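Local coordinates for protein galactokinase (Bifidobacterium longum subsp. infantis ATCC 15697 = JCM 1222 = DSM 20088, PDB 6TEQ) that probably phosphorylates galactose at the expense of ATP, as a galactokinase of the GHMP kinase family, and binds 2-deoxy-2-fluoro-galactose in its sugar pocket, at residues 177-180 with 186-189; 170-175 with 194-199; 101-106 with 143-148; 48-53 with 246-251; 205-210 with 266-271. All blocks are in the same frame, centred on the assembly; numbering follows the deposited sequence.

Contact 1: residues 177-180 with 186-189. With GAF (2-deoxy-2-fluoro-alpha-D-galactopyranose), chain M.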
# COMPACT_ATOMS: atom_id res chain seq x y z
N LYS A 177 -6.93 10.29 -5.93
CA LYS A 177 -7.00 11.22 -7.09
C LYS A 177 -5.70 12.03 -7.22
O LYS A 177 -5.24 12.22 -8.36
CB LYS A 177 -8.21 12.11 -6.95
CG LYS A 177 -8.32 13.13 -8.07
CD LYS A 177 -9.67 13.80 -8.04
CE LYS A 177 -9.77 14.98 -9.00
NZ LYS A 177 -11.17 15.40 -9.14
N SER A 178 -5.11 12.45 -6.11
CA SER A 178 -3.84 13.15 -6.16
C SER A 178 -2.80 12.30 -6.91
O SER A 178 -2.11 12.76 -7.83
CB SER A 178 -3.32 13.49 -4.78
OG SER A 178 -2.07 14.09 -4.96
N GLU A 179 -2.65 11.08 -6.47
CA GLU A 179 -1.60 10.21 -7.01
C GLU A 179 -1.91 10.00 -8.49
O GLU A 179 -1.05 10.32 -9.31
CB GLU A 179 -1.54 8.89 -6.23
CG GLU A 179 -0.41 8.01 -6.71
CD GLU A 179 -0.00 6.94 -5.72
OE1 GLU A 179 -0.56 6.94 -4.62
OE2 GLU A 179 0.82 6.09 -6.12
N ASN A 180 -3.12 9.53 -8.82
CA ASN A 180 -3.47 9.19 -10.21
C ASN A 180 -3.39 10.40 -11.15
O ASN A 180 -2.78 10.28 -12.25
CB ASN A 180 -4.85 8.59 -10.32
CG ASN A 180 -4.87 7.12 -9.99
OD1 ASN A 180 -4.23 6.31 -10.62
ND2 ASN A 180 -5.76 6.76 -9.12
N SER A 186 -0.27 5.70 -11.53
CA SER A 186 -1.45 4.81 -11.55
C SER A 186 -1.52 4.03 -10.24
O SER A 186 -0.49 3.41 -9.84
CB SER A 186 -1.34 3.89 -12.70
OG SER A 186 -2.50 3.12 -12.79
N THR A 187 -2.66 4.07 -9.57
CA THR A 187 -2.86 3.43 -8.25
C THR A 187 -4.33 3.02 -8.07
O THR A 187 -5.29 3.74 -8.53
CB THR A 187 -2.40 4.31 -7.09
OG1 THR A 187 -2.55 3.60 -5.86
CG2 THR A 187 -3.21 5.58 -7.05
N GLY A 188 -4.52 1.83 -7.53
CA GLY A 188 -5.83 1.42 -7.05
C GLY A 188 -5.93 2.03 -5.67
O GLY A 188 -5.23 2.99 -5.38
N GLY A 189 -6.86 1.57 -4.90
CA GLY A 189 -7.08 2.16 -3.59
C GLY A 189 -6.64 1.35 -2.44
O GLY A 189 -6.98 1.75 -1.31
C1 GAF M . 0.29 -1.06 -6.01
C2 GAF M . -0.94 -0.18 -6.04
F2 GAF M . -0.63 1.02 -5.51
C3 GAF M . -2.09 -0.80 -5.28
O3 GAF M . -3.26 -0.09 -5.56
C4 GAF M . -2.33 -2.28 -5.71
O4 GAF M . -2.86 -2.40 -7.03
C5 GAF M . -1.04 -3.02 -5.60
O5 GAF M . -0.06 -2.40 -6.40
C6 GAF M . -1.15 -4.47 -6.02
O6 GAF M . -2.04 -5.19 -5.18
O1 GAF M . 0.74 -0.97 -4.67
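The backbone N of Thr187 donates to OD1 of Asn180 at 2.9 Å, and ND2 of the same Asn180 amide donates to the backbone O of Thr187 at 3.1 Å. One side chain on helix 165-183 thus engages both the N-H and the C=O of a single loop residue. Asparagine suits the task because its amide carries a donor and an acceptor side by side. Thr187 O lies only 8° out of the amide plane, whereas Thr187 N is tilted 33° from it, so the two bonds are not equally coplanar. ND2 also makes a weak bond to Ile176 O, one turn back on the helix.

Threonine serves with both branches. Its OG1 is anti to the backbone N (chi1 -176°), which leaves Thr187 CG2 directed at the helix, 3.5 Å from Asn180 ND2. In one of two modelled conformers of Glu179, a magnesium-binding residue in a structure of this protein, CG2 also lies across its extended chain; the contact holds for that copy only. On the other branch, Thr187 OG1 donates to Gly188 O at 2.8 Å. Thr187 OG1 also stands 3.2 Å from F2 of the fluorogalactose. Gly188 N reaches sugar O3 at 3.0 Å, a weak hydrogen bond, and a side chain on this glycine would be crowded by O3.

Thr187 and Gly188 are both seen to bind galactose in structures of this protein. The grip is consistent with a second-shell role: by holding Thr187 from the helix side, Asn180 probably helps fix the following peptide against the sugar.

Contact 2: residues 170-175 with 194-199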
# COMPACT_ATOMS: atom_id res chain seq x y z
N THR A 170 -13.88 9.71 1.94
CA THR A 170 -13.76 10.96 1.16
C THR A 170 -12.28 11.36 1.03
O THR A 170 -11.82 11.76 -0.04
CB THR A 170 -14.63 12.03 1.80
OG1 THR A 170 -16.00 11.62 1.60
CG2 THR A 170 -14.39 13.39 1.18
N LEU A 171 -11.54 11.27 2.12
CA LEU A 171 -10.11 11.66 2.17
C LEU A 171 -9.25 10.66 1.41
O LEU A 171 -8.39 11.08 0.67
CB LEU A 171 -9.68 11.74 3.62
CG LEU A 171 -10.48 12.73 4.46
CD1 LEU A 171 -9.98 12.78 5.85
CD2 LEU A 171 -10.57 14.10 3.87
N ILE A 172 -9.56 9.38 1.55
CA ILE A 172 -8.99 8.31 0.69
C ILE A 172 -9.15 8.64 -0.77
O ILE A 172 -8.17 8.52 -1.55
CB ILE A 172 -9.58 6.96 1.07
CG1 ILE A 172 -9.05 6.55 2.43
CG2 ILE A 172 -9.26 5.94 0.03
CD1 ILE A 172 -9.90 5.46 3.06
N ASN A 173 -10.35 9.02 -1.18
CA ASN A 173 -10.60 9.27 -2.62
C ASN A 173 -9.76 10.47 -3.06
O ASN A 173 -9.23 10.42 -4.21
CB ASN A 173 -12.08 9.45 -2.88
CG ASN A 173 -12.82 8.13 -2.83
OD1 ASN A 173 -12.18 7.06 -2.99
ND2 ASN A 173 -14.14 8.22 -2.69
N ALA A 174 -9.59 11.48 -2.22
CA ALA A 174 -8.76 12.65 -2.57
C ALA A 174 -7.31 12.20 -2.73
O ALA A 174 -6.59 12.69 -3.61
CB ALA A 174 -8.89 13.72 -1.52
N ALA A 175 -6.83 11.34 -1.84
CA ALA A 175 -5.43 10.83 -1.87
C ALA A 175 -5.19 10.05 -3.17
O ALA A 175 -4.14 10.21 -3.83
CB ALA A 175 -5.18 10.02 -0.67
N ALA A 194 -5.83 1.00 3.40
CA ALA A 194 -5.03 0.44 4.51
C ALA A 194 -4.59 1.56 5.42
O ALA A 194 -4.77 1.48 6.63
CB ALA A 194 -3.84 -0.32 4.00
N SER A 195 -4.02 2.61 4.86
CA SER A 195 -3.33 3.64 5.65
C SER A 195 -4.35 4.35 6.54
O SER A 195 -4.02 4.79 7.64
CB SER A 195 -2.61 4.61 4.70
OG SER A 195 -1.78 5.48 5.41
N MET A 196 -5.60 4.45 6.10
CA MET A 196 -6.59 5.28 6.82
C MET A 196 -7.67 4.43 7.50
O MET A 196 -8.46 5.02 8.26
CB MET A 196 -7.25 6.32 5.91
CG MET A 196 -6.21 7.27 5.40
SD MET A 196 -6.95 8.73 4.67
CE MET A 196 -6.95 9.79 6.12
N ARG A 197 -7.67 3.10 7.32
CA ARG A 197 -8.77 2.30 7.87
C ARG A 197 -8.33 1.05 8.59
O ARG A 197 -9.19 0.46 9.31
CB ARG A 197 -9.80 1.95 6.78
CG ARG A 197 -10.36 3.17 6.10
CD ARG A 197 -11.16 2.75 4.95
NE ARG A 197 -12.48 2.26 5.40
CZ ARG A 197 -13.39 1.76 4.63
NH1 ARG A 197 -13.13 1.53 3.33
NH2 ARG A 197 -14.57 1.47 5.16
N CYS A 198 -7.06 0.69 8.55
CA CYS A 198 -6.58 -0.47 9.32
C CYS A 198 -6.71 -0.19 10.81
O CYS A 198 -6.77 1.01 11.20
CB CYS A 198 -5.17 -0.85 8.94
SG CYS A 198 -5.04 -1.69 7.35
N THR A 199 -6.71 -1.24 11.59
CA THR A 199 -6.65 -1.10 13.05
C THR A 199 -5.55 -2.00 13.63
O THR A 199 -5.17 -3.02 13.06
CB THR A 199 -8.02 -1.37 13.67
OG1 THR A 199 -8.39 -2.75 13.43
CG2 THR A 199 -9.11 -0.46 13.15
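Leu171 opens the packing of helix 165-183 on helix 190-197, two successive helices of the GHMP kinase N-terminal domain that fold back on each other through a short loop. Its CB meets the methyl CE of Met196 at 4.2 Å; distances to Met196 are for one of its two modelled conformers. The leucine side chain also touches Tyr161 and Asp154 of helix 141-156. Leucine fits because it can serve two neighbours from one place in the buried layer.

Ile172 touches both partners on the second helix. With CG1 anti to its carbonyl carbon (chi1 -70°), the longer branch reaches across: Ile172 CG1 lies 3.8 Å from Met196 SD, the two side chains running antiparallel. Farther out, CD1 presses on the aliphatic part of Arg197, meeting it at about a right angle. With the branch trimmed to an alanine, Met196 SD and the Arg197 methylenes would probably lose the surface they rest on. Ala175, one turn on, is small enough for its helix to lie close to Thr146 of helix 141-156.

Methionine is the flexible filler of the pair: the conformer described bends at chi3 (93°), and the side chain also touches Cys147 and Leu151. Arg197 divides its length between two jobs. Its charged end is engaged beyond this interface, in a salt bridge to Asp165 and in hydrogen bonds to Asn193, Pro214 O and Asn217, which probably helps hold the stem against the isoleucine, with Arg197 CD 3.5 Å from Ile172 CD1.

Contact 3: residues 101-106 with 143-148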
# COMPACT_ATOMS: atom_id res chain seq x y z
N ASP A 101 5.48 20.08 -10.23
CA ASP A 101 6.80 19.46 -10.54
C ASP A 101 7.28 18.57 -9.36
O ASP A 101 7.53 19.13 -8.29
CB ASP A 101 7.76 20.54 -11.02
CG ASP A 101 7.24 21.32 -12.21
OD1 ASP A 101 6.74 20.67 -13.16
OD2 ASP A 101 7.32 22.57 -12.18
N GLY A 102 7.35 17.22 -9.56
CA GLY A 102 8.11 16.22 -8.77
C GLY A 102 7.28 15.65 -7.59
O GLY A 102 6.02 15.61 -7.69
N TRP A 103 7.93 15.20 -6.51
CA TRP A 103 7.32 14.59 -5.29
C TRP A 103 6.22 15.49 -4.67
O TRP A 103 5.28 14.92 -4.02
CB TRP A 103 8.41 14.27 -4.26
CG TRP A 103 8.89 15.45 -3.46
CD1 TRP A 103 9.95 16.26 -3.75
CD2 TRP A 103 8.41 15.91 -2.18
NE1 TRP A 103 10.13 17.18 -2.76
CE2 TRP A 103 9.18 17.03 -1.80
CE3 TRP A 103 7.35 15.55 -1.37
CZ2 TRP A 103 9.01 17.70 -0.60
CZ3 TRP A 103 7.16 16.22 -0.18
CH2 TRP A 103 7.93 17.32 0.16
N SER A 104 6.34 16.80 -4.77
CA SER A 104 5.37 17.76 -4.19
C SER A 104 4.00 17.62 -4.83
O SER A 104 3.03 18.08 -4.28
CB SER A 104 5.85 19.21 -4.26
OG SER A 104 6.00 19.66 -5.59
N ALA A 105 3.92 16.96 -5.97
CA ALA A 105 2.61 16.70 -6.62
C ALA A 105 1.74 15.88 -5.66
O ALA A 105 0.53 16.01 -5.73
CB ALA A 105 2.83 15.94 -7.91
N TYR A 106 2.33 14.98 -4.88
CA TYR A 106 1.53 14.09 -4.00
C TYR A 106 0.79 14.87 -2.92
O TYR A 106 -0.46 14.86 -2.88
CB TYR A 106 2.43 12.99 -3.42
CG TYR A 106 2.86 11.95 -4.44
CD1 TYR A 106 2.15 10.78 -4.60
CD2 TYR A 106 3.99 12.12 -5.21
CE1 TYR A 106 2.53 9.82 -5.51
CE2 TYR A 106 4.40 11.13 -6.11
CZ TYR A 106 3.68 9.97 -6.25
OH TYR A 106 4.01 8.97 -7.12
N ALA A 143 1.14 6.50 -0.33
CA ALA A 143 -0.13 6.62 0.41
C ALA A 143 0.12 7.22 1.77
O ALA A 143 -0.70 7.95 2.25
CB ALA A 143 -0.84 5.28 0.60
N ALA A 144 1.22 6.86 2.42
CA ALA A 144 1.50 7.45 3.73
C ALA A 144 1.58 8.96 3.53
O ALA A 144 1.12 9.70 4.40
CB ALA A 144 2.78 6.85 4.27
N MET A 145 2.17 9.43 2.44
CA MET A 145 2.30 10.90 2.23
C MET A 145 0.93 11.50 1.89
O MET A 145 0.58 12.58 2.42
CB MET A 145 3.31 11.20 1.13
CG MET A 145 3.44 12.67 0.83
SD MET A 145 4.90 13.02 -0.10
CE MET A 145 6.19 12.85 1.13
N THR A 146 0.20 10.91 0.98
CA THR A 146 -1.09 11.49 0.54
C THR A 146 -2.11 11.39 1.66
O THR A 146 -2.89 12.34 1.83
CB THR A 146 -1.61 10.90 -0.78
OG1 THR A 146 -1.79 9.47 -0.58
CG2 THR A 146 -0.73 11.22 -1.95
N CYS A 147 -2.17 10.30 2.40
CA CYS A 147 -3.18 10.12 3.45
C CYS A 147 -2.87 10.97 4.68
O CYS A 147 -3.84 11.55 5.27
CB CYS A 147 -3.33 8.63 3.78
SG CYS A 147 -4.08 7.73 2.41
N SER A 148 -1.59 11.14 5.02
CA SER A 148 -1.25 12.03 6.18
C SER A 148 -1.65 13.46 5.81
O SER A 148 -2.22 14.13 6.63
CB SER A 148 0.19 11.99 6.55
OG SER A 148 1.06 12.33 5.49
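Sulfur meets aromatic carbon where Met145 of helix 141-156 reaches Trp103, just ahead of helix 105-116. Met145 SD lies 5.0 Å from the centroid of the six-membered ring of Trp103 and 82° off its normal, so this Met-aromatic contact is made at the ring edge, with Met145 SD 3.7 Å from Trp103 CE3.

The other contacts are apolar. The bend at chi3 (-74°) brings the methyl CE of Met145 to 3.7 Å from Trp103 CZ3. Tyr106 CB rests on Met145 SD at 4.1 Å and on Thr146 CG2 at 3.9 Å. That threonine methyl also sits at the edge of the tyrosine ring; the ring then packs on Glu179 of helix 165-183.

Two polar groups find partners outside the pair: Thr146 OG1 bonds to Ser142 O, and Tyr106 O to Ser178 OG on helix 165-183. The indole also leans on Val78 and Ser80, the latter an ADP-binding residue in a structure of this protein. A serine in place of Trp103 would probably leave the sulfur of Met145 without its aromatic neighbour and its methyl without the indole carbons it packs on.

With no hydrogen bond between them, the two segments are joined here by dispersion and shape, for which a polarisable thioether and a broad indole are well suited.

Contact 4: residues 48-53 with 246-251. With GAF (2-deoxy-2-fluoro-alpha-D-galactopyranose), chain M.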
# COMPACT_ATOMS: atom_id res chain seq x y z
N THR A 48 -5.77 -7.11 -7.26
CA THR A 48 -7.21 -7.33 -7.25
C THR A 48 -7.97 -6.04 -6.97
O THR A 48 -9.14 -5.96 -7.33
CB THR A 48 -7.57 -8.35 -6.16
OG1 THR A 48 -7.09 -7.92 -4.89
CG2 THR A 48 -7.02 -9.72 -6.43
N ASP A 49 -7.35 -5.05 -6.34
CA ASP A 49 -8.10 -3.83 -5.98
C ASP A 49 -8.76 -3.15 -7.19
O ASP A 49 -9.98 -2.82 -7.11
CB ASP A 49 -7.27 -2.90 -5.13
CG ASP A 49 -6.00 -2.31 -5.70
OD1 ASP A 49 -5.52 -2.85 -6.69
OD2 ASP A 49 -5.56 -1.28 -5.13
N TYR A 50 -8.01 -2.92 -8.24
CA TYR A 50 -8.51 -2.19 -9.42
C TYR A 50 -9.39 -3.12 -10.25
O TYR A 50 -10.00 -2.64 -11.21
CB TYR A 50 -7.35 -1.60 -10.22
CG TYR A 50 -6.24 -2.55 -10.62
CD1 TYR A 50 -6.45 -3.46 -11.67
CD2 TYR A 50 -5.00 -2.53 -9.98
CE1 TYR A 50 -5.47 -4.37 -12.05
CE2 TYR A 50 -3.98 -3.38 -10.38
CZ TYR A 50 -4.22 -4.31 -11.41
OH TYR A 50 -3.21 -5.13 -11.80
N ASN A 51 -9.51 -4.40 -9.86
CA ASN A 51 -10.47 -5.37 -10.46
C ASN A 51 -11.72 -5.55 -9.57
O ASN A 51 -12.44 -6.54 -9.79
CB ASN A 51 -9.75 -6.70 -10.68
CG ASN A 51 -8.73 -6.62 -11.80
OD1 ASN A 51 -9.11 -6.20 -12.89
ND2 ASN A 51 -7.47 -6.97 -11.50
N ALA A 52 -11.95 -4.69 -8.59
CA ALA A 52 -13.11 -4.72 -7.68
C ALA A 52 -13.04 -6.00 -6.80
O ALA A 52 -14.08 -6.55 -6.41
CB ALA A 52 -14.43 -4.66 -8.46
N GLY A 53 -11.83 -6.48 -6.51
CA GLY A 53 -11.65 -7.73 -5.78
C GLY A 53 -11.55 -7.51 -4.29
O GLY A 53 -12.02 -6.52 -3.76
N GLY A 246 5.40 2.01 -16.77
CA GLY A 246 4.29 1.59 -17.63
C GLY A 246 3.85 0.17 -17.33
O GLY A 246 2.81 -0.27 -17.87
N GLN A 247 4.63 -0.59 -16.59
CA GLN A 247 4.30 -2.04 -16.39
C GLN A 247 2.96 -2.15 -15.62
O GLN A 247 2.12 -2.98 -15.97
CB GLN A 247 5.49 -2.74 -15.72
CG GLN A 247 6.75 -2.75 -16.59
CD GLN A 247 7.76 -3.73 -16.01
OE1 GLN A 247 8.63 -3.34 -15.22
NE2 GLN A 247 7.61 -5.00 -16.38
N TYR A 248 2.83 -1.43 -14.51
CA TYR A 248 1.65 -1.54 -13.62
C TYR A 248 0.44 -1.07 -14.43
O TYR A 248 -0.57 -1.75 -14.47
CB TYR A 248 1.92 -0.75 -12.34
CG TYR A 248 0.74 -0.65 -11.39
CD1 TYR A 248 0.54 -1.61 -10.43
CD2 TYR A 248 -0.25 0.30 -11.56
CE1 TYR A 248 -0.55 -1.57 -9.57
CE2 TYR A 248 -1.34 0.38 -10.72
CZ TYR A 248 -1.52 -0.58 -9.74
OH TYR A 248 -2.63 -0.45 -8.97
N ALA A 249 0.58 0.01 -15.17
CA ALA A 249 -0.50 0.55 -16.02
C ALA A 249 -0.89 -0.50 -17.05
O ALA A 249 -2.12 -0.61 -17.35
CB ALA A 249 -0.07 1.84 -16.70
N GLN A 250 0.09 -1.21 -17.62
CA GLN A 250 -0.25 -2.24 -18.65
C GLN A 250 -1.12 -3.30 -17.97
O GLN A 250 -2.20 -3.64 -18.54
CB GLN A 250 0.98 -2.85 -19.32
CG GLN A 250 0.62 -3.84 -20.43
CD GLN A 250 -0.30 -3.31 -21.50
OE1 GLN A 250 0.08 -2.45 -22.32
NE2 GLN A 250 -1.55 -3.79 -21.48
N ARG A 251 -0.73 -3.81 -16.80
CA ARG A 251 -1.53 -4.89 -16.16
C ARG A 251 -3.00 -4.43 -16.03
O ARG A 251 -3.94 -5.21 -16.36
CB ARG A 251 -0.96 -5.29 -14.81
CG ARG A 251 0.44 -5.87 -14.87
CD ARG A 251 0.46 -7.20 -15.60
NE ARG A 251 1.83 -7.72 -15.64
CZ ARG A 251 2.77 -7.26 -16.44
NH1 ARG A 251 2.54 -6.27 -17.29
NH2 ARG A 251 3.99 -7.74 -16.35
C1 GAF M . 0.29 -1.06 -6.01
C2 GAF M . -0.94 -0.18 -6.04
F2 GAF M . -0.63 1.02 -5.51
C3 GAF M . -2.09 -0.80 -5.28
O3 GAF M . -3.26 -0.09 -5.56
C4 GAF M . -2.33 -2.28 -5.71
O4 GAF M . -2.86 -2.40 -7.03
C5 GAF M . -1.04 -3.02 -5.60
O5 GAF M . -0.06 -2.40 -6.40
C6 GAF M . -1.15 -4.47 -6.02
O6 GAF M . -2.04 -5.19 -5.18
O1 GAF M . 0.74 -0.97 -4.67
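Tyr50 carries its ring between its own backbone N and carbonyl carbon (chi1 52°), while Tyr248 has CG opposite the backbone N (chi1 174°), and these settings bring the two phenols together. They form an offset edge-to-face pair, centroids 5.6 Å apart and planes at 83°, with the edge of Tyr50 toward the face of Tyr248. Tyr50 CD2 comes to 3.3 Å from Tyr248 OH.

Tyr248 OH lies 2.8 Å from O4 of the fluorogalactose, in a hydrogen bond whose proton has another acceptor within reach; O4 sits at the edge of the Tyr248 ring. Across the sugar's O3 and O4 stands the carboxylate of Asp49, with OD2 2.6 Å from O3 and OD1 2.7 Å from O4. Its two oxygens match the spacing of two adjacent sugar hydroxyls, and OD2 also accepts from Leu190 N. Asp49 and Tyr248 are both seen to bind galactose in structures of this protein.

The phenol of Tyr50 is tied down farther out: its OH bonds to His47 ND1 and Tyr340 OH and lies 3.8 Å from Arg251 CB. Arg251 itself turns its guanidinium to Tyr340 O and Glu341 O.

The contact thus closes one side of the sugar pocket between the short 3-10 turn in the loop between strands 33-42 and 54-70 and the first turn of helix 247-262, with helix 294-318 packed against Thr48, Asn51 and Arg251.

Contact 5: residues 205-210 with 266-271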
# COMPACT_ATOMS: atom_id res chain seq x y z
N LEU A 205 -10.02 -6.69 5.73
CA LEU A 205 -10.59 -7.42 4.54
C LEU A 205 -11.43 -6.40 3.76
O LEU A 205 -12.52 -6.01 4.18
CB LEU A 205 -11.42 -8.60 5.04
CG LEU A 205 -12.14 -9.36 3.96
CD1 LEU A 205 -11.20 -9.87 2.86
CD2 LEU A 205 -12.94 -10.48 4.58
N LEU A 206 -10.82 -5.92 2.69
CA LEU A 206 -11.32 -4.78 1.90
C LEU A 206 -11.96 -5.35 0.64
O LEU A 206 -11.33 -6.09 -0.13
CB LEU A 206 -10.13 -3.87 1.61
CG LEU A 206 -10.44 -2.75 0.63
CD1 LEU A 206 -11.34 -1.73 1.28
CD2 LEU A 206 -9.15 -2.11 0.18
N ASP A 207 -13.22 -5.00 0.44
CA ASP A 207 -13.97 -5.37 -0.73
C ASP A 207 -14.05 -4.19 -1.65
O ASP A 207 -14.65 -3.19 -1.25
CB ASP A 207 -15.31 -5.93 -0.27
CG ASP A 207 -16.15 -6.52 -1.40
OD1 ASP A 207 -16.00 -6.08 -2.55
OD2 ASP A 207 -16.94 -7.47 -1.07
N CYS A 208 -13.41 -4.29 -2.81
CA CYS A 208 -13.20 -3.13 -3.69
C CYS A 208 -14.35 -2.93 -4.69
O CYS A 208 -14.16 -2.10 -5.59
CB CYS A 208 -11.87 -3.28 -4.40
SG CYS A 208 -10.52 -3.20 -3.17
N ARG A 209 -15.49 -3.64 -4.52
CA ARG A 209 -16.60 -3.36 -5.45
C ARG A 209 -17.01 -1.90 -5.27
O ARG A 209 -17.23 -1.45 -4.17
CB ARG A 209 -17.74 -4.33 -5.24
CG ARG A 209 -17.42 -5.72 -5.77
CD ARG A 209 -18.52 -6.66 -5.35
NE ARG A 209 -18.63 -6.86 -3.92
CZ ARG A 209 -19.71 -7.31 -3.27
NH1 ARG A 209 -20.86 -7.48 -3.87
NH2 ARG A 209 -19.63 -7.48 -1.98
N PRO A 210 -17.09 -1.11 -6.35
CA PRO A 210 -17.19 0.33 -6.23
C PRO A 210 -18.58 0.79 -5.76
O PRO A 210 -18.65 1.98 -5.37
CB PRO A 210 -16.88 0.87 -7.65
CG PRO A 210 -17.12 -0.26 -8.55
CD PRO A 210 -16.85 -1.52 -7.75
N ASN A 266 -16.39 -5.66 -14.31
CA ASN A 266 -15.07 -5.89 -13.69
C ASN A 266 -14.83 -7.39 -13.49
O ASN A 266 -15.79 -8.18 -13.49
CB ASN A 266 -14.89 -5.11 -12.38
CG ASN A 266 -16.03 -5.33 -11.40
OD1 ASN A 266 -16.17 -6.45 -10.95
ND2 ASN A 266 -16.83 -4.30 -11.09
N LEU A 267 -13.57 -7.78 -13.22
CA LEU A 267 -13.26 -9.21 -13.14
C LEU A 267 -13.82 -9.83 -11.87
O LEU A 267 -13.83 -11.04 -11.77
CB LEU A 267 -11.77 -9.43 -13.30
CG LEU A 267 -11.26 -9.16 -14.74
CD1 LEU A 267 -9.75 -9.24 -14.82
CD2 LEU A 267 -11.88 -10.07 -15.78
N ARG A 268 -14.16 -9.03 -10.88
CA ARG A 268 -14.83 -9.59 -9.69
C ARG A 268 -16.14 -10.25 -10.08
O ARG A 268 -16.46 -11.28 -9.47
CB ARG A 268 -15.03 -8.52 -8.66
CG ARG A 268 -15.84 -8.94 -7.47
CD ARG A 268 -15.14 -9.95 -6.54
NE ARG A 268 -15.90 -10.09 -5.30
CZ ARG A 268 -15.84 -9.28 -4.27
NH1 ARG A 268 -15.12 -8.17 -4.34
NH2 ARG A 268 -16.60 -9.50 -3.21
N VAL A 269 -16.90 -9.67 -11.01
CA VAL A 269 -18.11 -10.37 -11.54
C VAL A 269 -17.73 -11.79 -12.02
O VAL A 269 -18.37 -12.76 -11.65
CB VAL A 269 -18.73 -9.56 -12.67
CG1 VAL A 269 -19.95 -10.33 -13.21
CG2 VAL A 269 -19.03 -8.13 -12.31
N THR A 270 -16.74 -11.89 -12.87
CA THR A 270 -16.24 -13.16 -13.43
C THR A 270 -15.85 -14.08 -12.24
O THR A 270 -16.21 -15.27 -12.19
CB THR A 270 -15.05 -12.85 -14.34
OG1 THR A 270 -15.44 -11.87 -15.31
CG2 THR A 270 -14.49 -14.13 -14.91
N ALA A 271 -14.95 -13.61 -11.38
CA ALA A 271 -14.42 -14.41 -10.26
C ALA A 271 -15.53 -14.98 -9.37
O ALA A 271 -15.46 -16.14 -8.90
CB ALA A 271 -13.54 -13.52 -9.44
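A salt-bridge network joins Asp207, at the end of strand 202-207, to Arg268 in the first turn of helix 267-276, with Arg209 as third member. Arg268 approaches end-on, NH1 to Asp207 OD1 at 2.9 Å and NH2 to OD2 at 3.0 Å, both from above the carboxylate plane. Arg209 grips Asp207 side-on, NE to OD1 at 3.1 Å and NH2 to OD2 at 2.8 Å; at OD2 the two arginines arrive from opposite faces. With the backbone N of Arg209, five donors hold this one carboxylate, which probably favours its charged form and offsets the closeness of the two guanidinium groups.

The methylene CD of Arg209 lies over the face of the Arg268 guanidinium, 3.8 Å above its plane. The bend of Arg268 at chi2 (69°) lets a long side chain fold back to the strand, while its NH1 also reaches Ala52 O and its NE pairs with Asp272.

Asn266 is the N-cap of the helix, its OD1 accepting from Val269 N at 3.3 Å. Asp207 OD1 takes the backbone N of Arg209 at 3.2 Å, the bond that defines an Asx turn where the strand gives way to loop.

Contact 2 is the fully buried one, contacts 1, 3 and 4 are partly buried, and contact 5 lies at the surface. Chemistry follows place: contacts 2 and 3 are apolar joints with methionine as filler, contacts 1 and 4 set polar groups around the bound sugar, to which contact 4 adds an aromatic pair, and contact 5 is built on charge. Helix 165-183 serves both contact 1 and contact 2, and Ser178 and Ala175 tie it to contact 3. Contacts 1 and 4 approach the fluorogalactose from different parts of the chain and meet where Gly188 N faces Tyr248 OH. Contact 5 leans on contact 4 through Gly53 O with Cys208 N and through the packing of Ala52 on Asn266.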